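Local coordinates for regulator of G-protein signalling 3 isoform 1 (Homo sapiens, PDB 2F5Y) that probably regulates G-protein signalling, contributing here a PDZ domain of the kind that typically binds the C-terminal tails of partner proteins, at residues F16-C21 with I75-W80; Q29-D32 with A37-A40. All blocks are in the same frame, centred on the assembly; numbering follows the deposited sequence.

Interaction 1: residues F16-C21 with I75-W80; sequences FGFTIC and IILLVW
Phe-16 lays one face of its ring against Ile-75, and this meeting begins a buried apolar contact that joins what is, as in other PDZ domains, probably the carboxylate-binding loop to the strand 74-81. Phe-16 stands in the second place of the Gly-Phe-Gly-Phe sequence, the counterpart of the GLGF loop of the family. Its CG lies anti to its own carbonyl carbon (chi1 -57°), which carries the ring toward that strand. There CD2 comes within 3.8 Å of Ile-75 CG1, while CG2 of that isoleucine sits over the ring face, 4.0 Å from Phe-16 CZ. The carbonyl oxygen of Phe-16 meets the next aromatic ring, that of Phe-18, at its edge and in its plane. Gly-17, with a positive phi of 72°, turns the chain between the two aromatic residues. Phe-18 then opens the strand and offers its ring edge: CE1 lies 3.8 Å from Ile-75 CD1, which approaches close to the ring plane. Phe-18 CZ also reaches Leu-77 CD1 at 4.1 Å, at an oblique approach. Of the branches of Ile-75, CG1 and CG2 lie on Phe-16, while CD1 touches both rings, coming closest to Phe-18. With an alanine in place of Ile-75, both phenylalanine rings would probably lose a partner they share, leaving a gap between the loop and the sheet and more freedom for the rings to turn. Ile-68 of helix 61-69 touches both aromatic side chains as well, and Leu-51 of strand 47-51 packs on Ile-75 and Leu-77. Further along, the side chain of Ile-20 touches Cys-61 and Ala-65 of the same helix, so the strand 18-21 runs between that helix and its hydrogen-bonded neighbour, strand 27-31.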
loop_
_atom_site.group_PDB
_atom_site.type_symbol
_atom_site.label_atom_id
_atom_site.label_comp_id
_atom_site.label_asym_id
_atom_site.label_seq_id
_atom_site.Cartn_x
_atom_site.Cartn_y
_atom_site.Cartn_z
ATOM N N PHE A 16 3.559 -8.506 1.917
ATOM C CA PHE A 16 2.532 -7.712 2.590
ATOM C C PHE A 16 1.101 -8.015 2.149
ATOM O O PHE A 16 0.166 -7.394 2.646
ATOM C CB PHE A 16 2.837 -6.215 2.390
ATOM C CG PHE A 16 4.208 -5.806 2.886
ATOM C CD1 PHE A 16 5.314 -5.902 2.059
ATOM C CD2 PHE A 16 4.384 -5.351 4.188
ATOM C CE1 PHE A 16 6.571 -5.543 2.511
ATOM C CE2 PHE A 16 5.636 -4.979 4.652
ATOM C CZ PHE A 16 6.731 -5.078 3.819
ATOM N N GLY A 17 0.931 -8.929 1.201
ATOM C CA GLY A 17 -0.389 -9.468 0.853
ATOM C C GLY A 17 -1.340 -8.540 0.113
ATOM O O GLY A 17 -2.549 -8.550 0.364
ATOM N N PHE A 18 -0.804 -7.730 -0.793
ATOM C CA PHE A 18 -1.641 -6.908 -1.669
ATOM C C PHE A 18 -0.993 -6.614 -3.011
ATOM O O PHE A 18 0.226 -6.727 -3.166
ATOM C CB PHE A 18 -2.050 -5.599 -0.990
ATOM C CG PHE A 18 -0.933 -4.590 -0.848
ATOM C CD1 PHE A 18 -0.054 -4.651 0.228
ATOM C CD2 PHE A 18 -0.788 -3.554 -1.768
ATOM C CE1 PHE A 18 0.957 -3.717 0.363
ATOM C CE2 PHE A 18 0.241 -2.618 -1.633
ATOM C CZ PHE A 18 1.092 -2.694 -0.564
ATOM N N THR A 19 -1.839 -6.203 -3.953
ATOM C CA THR A 19 -1.449 -5.909 -5.326
ATOM C C THR A 19 -1.741 -4.454 -5.654
ATOM O O THR A 19 -2.674 -3.862 -5.110
ATOM C CB THR A 19 -2.220 -6.820 -6.327
ATOM O OG1 THR A 19 -1.648 -8.136 -6.299
ATOM C CG2 THR A 19 -2.095 -6.289 -7.732
ATOM N N ILE A 20 -0.937 -3.878 -6.542
ATOM C CA ILE A 20 -1.135 -2.494 -7.000
ATOM C C ILE A 20 -1.285 -2.395 -8.533
ATOM O O ILE A 20 -0.995 -3.334 -9.267
ATOM C CB ILE A 20 -0.009 -1.580 -6.506
ATOM C CG1 ILE A 20 1.360 -2.174 -6.844
ATOM C CG2 ILE A 20 -0.136 -1.380 -5.007
ATOM C CD1 ILE A 20 2.510 -1.198 -6.749
ATOM N N CYS A 21 -1.763 -1.247 -8.986
ATOM C CA CYS A 21 -1.917 -0.933 -10.406
ATOM C C CYS A 21 -1.867 0.578 -10.580
ATOM O O CYS A 21 -2.005 1.319 -9.600
ATOM C CB CYS A 21 -3.247 -1.463 -10.969
ATOM S SG CYS A 21 -4.769 -0.828 -10.119
ATOM N N ILE A 75 5.571 -1.551 6.513
ATOM C CA ILE A 75 5.294 -0.348 5.765
ATOM C C ILE A 75 4.168 0.390 6.473
ATOM O O ILE A 75 3.295 -0.218 7.087
ATOM C CB ILE A 75 4.901 -0.629 4.286
ATOM C CG1 ILE A 75 3.706 -1.586 4.190
ATOM C CG2 ILE A 75 6.097 -1.174 3.507
ATOM C CD1 ILE A 75 3.130 -1.723 2.755
ATOM N N ILE A 76 4.224 1.713 6.414
ATOM C CA ILE A 76 3.125 2.557 6.848
ATOM C C ILE A 76 2.708 3.308 5.605
ATOM O O ILE A 76 3.495 4.079 5.057
ATOM C CB ILE A 76 3.545 3.554 7.926
ATOM C CG1 ILE A 76 4.238 2.830 9.074
ATOM C CG2 ILE A 76 2.318 4.324 8.428
ATOM C CD1 ILE A 76 5.081 3.756 9.949
ATOM N N LEU A 77 1.495 3.041 5.132
ATOM C CA LEU A 77 0.975 3.703 3.945
ATOM C C LEU A 77 -0.070 4.694 4.370
ATOM O O LEU A 77 -0.919 4.375 5.191
ATOM C CB LEU A 77 0.292 2.712 3.019
ATOM C CG LEU A 77 1.087 1.562 2.437
ATOM C CD1 LEU A 77 0.109 0.702 1.590
ATOM C CD2 LEU A 77 2.264 2.090 1.602
ATOM N N LEU A 78 -0.005 5.898 3.818
ATOM C CA LEU A 78 -1.111 6.808 3.918
ATOM C C LEU A 78 -1.914 6.684 2.621
ATOM O O LEU A 78 -1.388 6.887 1.534
ATOM C CB LEU A 78 -0.630 8.234 4.128
ATOM C CG LEU A 78 -1.793 9.178 4.402
ATOM C CD1 LEU A 78 -2.256 9.013 5.840
ATOM C CD2 LEU A 78 -1.376 10.586 4.102
ATOM N N VAL A 79 -3.190 6.342 2.748
ATOM C CA VAL A 79 -4.056 6.192 1.595
ATOM C C VAL A 79 -5.240 7.138 1.624
ATOM O O VAL A 79 -5.648 7.634 2.666
ATOM C CB VAL A 79 -4.573 4.753 1.445
ATOM C CG1 VAL A 79 -3.386 3.801 1.333
ATOM C CG2 VAL A 79 -5.479 4.380 2.596
ATOM N N TRP A 80 -5.772 7.355 0.430
ATOM C CA TRP A 80 -6.947 8.156 0.186
ATOM C C TRP A 80 -8.010 7.187 -0.306
ATOM O O TRP A 80 -7.772 6.458 -1.279
ATOM C CB TRP A 80 -6.586 9.172 -0.902
ATOM C CG TRP A 80 -7.436 10.382 -0.994
ATOM C CD1 TRP A 80 -7.838 11.196 0.029
ATOM C CD2 TRP A 80 -7.960 10.955 -2.199
ATOM N NE1 TRP A 80 -8.601 12.231 -0.468
ATOM C CE2 TRP A 80 -8.686 12.110 -1.831
ATOM C CE3 TRP A 80 -7.894 10.596 -3.555
ATOM C CZ2 TRP A 80 -9.336 12.919 -2.775
ATOM C CZ3 TRP A 80 -8.534 11.396 -4.493
ATOM C CH2 TRP A 80 -9.255 12.541 -4.098
#

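Interaction 2: residues Q29-D32 with A37-A40; sequences QAVD and AERA. With SO4 (sulfate ion), chain C.
Val-31 sets a methyl group against Glu-38 where a strand of the PDZ fold gives way to the short helix 36-40, a compact strand-turn-helix unit in which only a few residues separate the partners. The apolar part is small. Val-31 CG1, roughly anti to the backbone N (chi1 150°), lies 3.7 Å from Glu-38 CG and nearer still to CB of the same residue, though that closest spacing is shorter than usual packing and its exact value doubtful. The two side chains cross at about a right angle. The other methyl, Val-31 CG2, lies 4.3 Å from Ala-37 CB, and Leu-42 touches both Val-31 and Ala-37.

The polar part joins backbone to backbone through one water. This molecule donates to Asp-32 O at 2.8 Å and accepts from Glu-38 N at 3.1 Å, bridging the end of the strand to the first turn of the helix. The extended chain of Glu-38 carries its carboxylate to the intervening turn: OE1 accepts a hydrogen bond from Gly-34 N and OE2 a weak one from Ser-33 OG, which should hold the carboxylate in a fixed orientation beside the turn.

The charged part belongs to Arg-39, whose chain runs extended from CG to NE toward a sulfate ion, probably taken up from the crystallisation liquor and also bound by Lys-13 N. The guanidinium meets the ion with its edge, the sulfur lying in its plane: Arg-39 NH2 donates to sulfate O4 at 2.9 Å with an N-H...O angle of 154°, and Arg-39 NH1 makes a weak, long bond of 3.5 Å to sulfate O2.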
loop_
_atom_site.group_PDB
_atom_site.type_symbol
_atom_site.label_atom_id
_atom_site.label_comp_id
_atom_site.label_asym_id
_atom_site.label_seq_id
_atom_site.Cartn_x
_atom_site.Cartn_y
_atom_site.Cartn_z
ATOM N N GLN A 29 -4.873 -2.700 -6.101
ATOM C CA GLN A 29 -5.686 -3.551 -6.955
ATOM C C GLN A 29 -6.532 -4.462 -6.098
ATOM O O GLN A 29 -7.738 -4.508 -6.239
ATOM C CB GLN A 29 -4.823 -4.440 -7.854
ATOM C CG GLN A 29 -4.748 -4.054 -9.290
ATOM C CD GLN A 29 -6.037 -4.227 -10.101
ATOM O OE1 GLN A 29 -7.162 -4.228 -9.581
ATOM N NE2 GLN A 29 -5.858 -4.344 -11.411
ATOM N N ALA A 30 -5.861 -5.213 -5.238
ATOM C CA ALA A 30 -6.506 -6.202 -4.394
ATOM C C ALA A 30 -5.680 -6.417 -3.143
ATOM O O ALA A 30 -4.543 -5.919 -3.014
ATOM C CB ALA A 30 -6.700 -7.540 -5.155
ATOM N N VAL A 31 -6.286 -7.160 -2.231
ATOM C CA VAL A 31 -5.748 -7.446 -0.918
ATOM C C VAL A 31 -6.036 -8.932 -0.728
ATOM O O VAL A 31 -7.140 -9.372 -1.018
ATOM C CB VAL A 31 -6.489 -6.579 0.152
ATOM C CG1 VAL A 31 -6.534 -7.261 1.482
ATOM C CG2 VAL A 31 -5.841 -5.186 0.278
ATOM N N ASP A 32 -5.048 -9.703 -0.282
ATOM C CA ASP A 32 -5.212 -11.146 -0.143
ATOM C C ASP A 32 -6.026 -11.454 1.101
ATOM O O ASP A 32 -5.812 -10.855 2.154
ATOM C CB ASP A 32 -3.852 -11.843 -0.044
ATOM C CG ASP A 32 -2.921 -11.502 -1.206
ATOM O OD1 ASP A 32 -3.277 -10.646 -2.050
ATOM O OD2 ASP A 32 -1.826 -12.100 -1.271
ATOM N N ALA A 37 -1.973 -7.186 4.773
ATOM C CA ALA A 37 -2.657 -5.951 4.385
ATOM C C ALA A 37 -4.155 -5.940 4.732
ATOM O O ALA A 37 -4.676 -4.925 5.187
ATOM C CB ALA A 37 -2.459 -5.687 2.906
ATOM N N GLU A 38 -4.847 -7.058 4.531
ATOM C CA GLU A 38 -6.278 -7.107 4.810
ATOM C C GLU A 38 -6.547 -6.824 6.281
ATOM O O GLU A 38 -7.397 -6.009 6.633
ATOM C CB GLU A 38 -6.871 -8.478 4.468
ATOM C CG GLU A 38 -8.412 -8.490 4.466
ATOM C CD GLU A 38 -9.004 -9.880 4.601
ATOM O OE1 GLU A 38 -8.575 -10.626 5.510
ATOM O OE2 GLU A 38 -9.904 -10.231 3.809
ATOM N N ARG A 39 -5.843 -7.525 7.156
ATOM C CA ARG A 39 -6.153 -7.398 8.569
ATOM C C ARG A 39 -5.608 -6.101 9.169
ATOM O O ARG A 39 -6.149 -5.611 10.156
ATOM C CB ARG A 39 -5.758 -8.646 9.342
ATOM C CG ARG A 39 -4.327 -8.916 9.341
ATOM C CD ARG A 39 -4.025 -10.149 10.107
ATOM N NE ARG A 39 -2.587 -10.352 10.047
ATOM C CZ ARG A 39 -1.968 -11.240 9.279
ATOM N NH1 ARG A 39 -2.645 -12.101 8.522
ATOM N NH2 ARG A 39 -0.652 -11.284 9.298
ATOM N N ALA A 40 -4.587 -5.528 8.537
ATOM C CA ALA A 40 -4.166 -4.146 8.802
ATOM C C ALA A 40 -5.246 -3.108 8.448
ATOM O O ALA A 40 -5.274 -2.021 9.038
ATOM C CB ALA A 40 -2.857 -3.813 8.041
HETATM S S SO4 C . 1.118 -13.831 6.988
HETATM O O1 SO4 C . 2.055 -13.573 5.894
HETATM O O2 SO4 C . -0.219 -13.506 6.498
HETATM O O3 SO4 C . 1.204 -15.237 7.371
HETATM O O4 SO4 C . 1.415 -13.051 8.187
HETATM O O HOH W 1 -3.646 -9.164 2.531
#

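How the interactions relate
Interactions 1 and 2, their centres about 8 Å apart, are sewn together by the pairing of strands 18-21 and 27-31. Thr-19 O lies 2.7 Å from Gln-29 N, and Gly-17 O 2.8 Å from Asp-32 N, both probable hydrogen bonds. Packing adds to this: Phe-18 touches Val-31 and Ala-37, so one ring serves the buried contact and the strand-helix contact alike. By analogy with other PDZ domains, the peptide groove would run between strand 18-21 and helix 61-69, with the loop at Phe-16 to Phe-18 at its carboxylate end. Interaction 2 touches that loop where Ala-37 CB lies 3.1 Å from Phe-16 O, and its sulfate bound by Arg-39 is no evidence of a ligand in the groove.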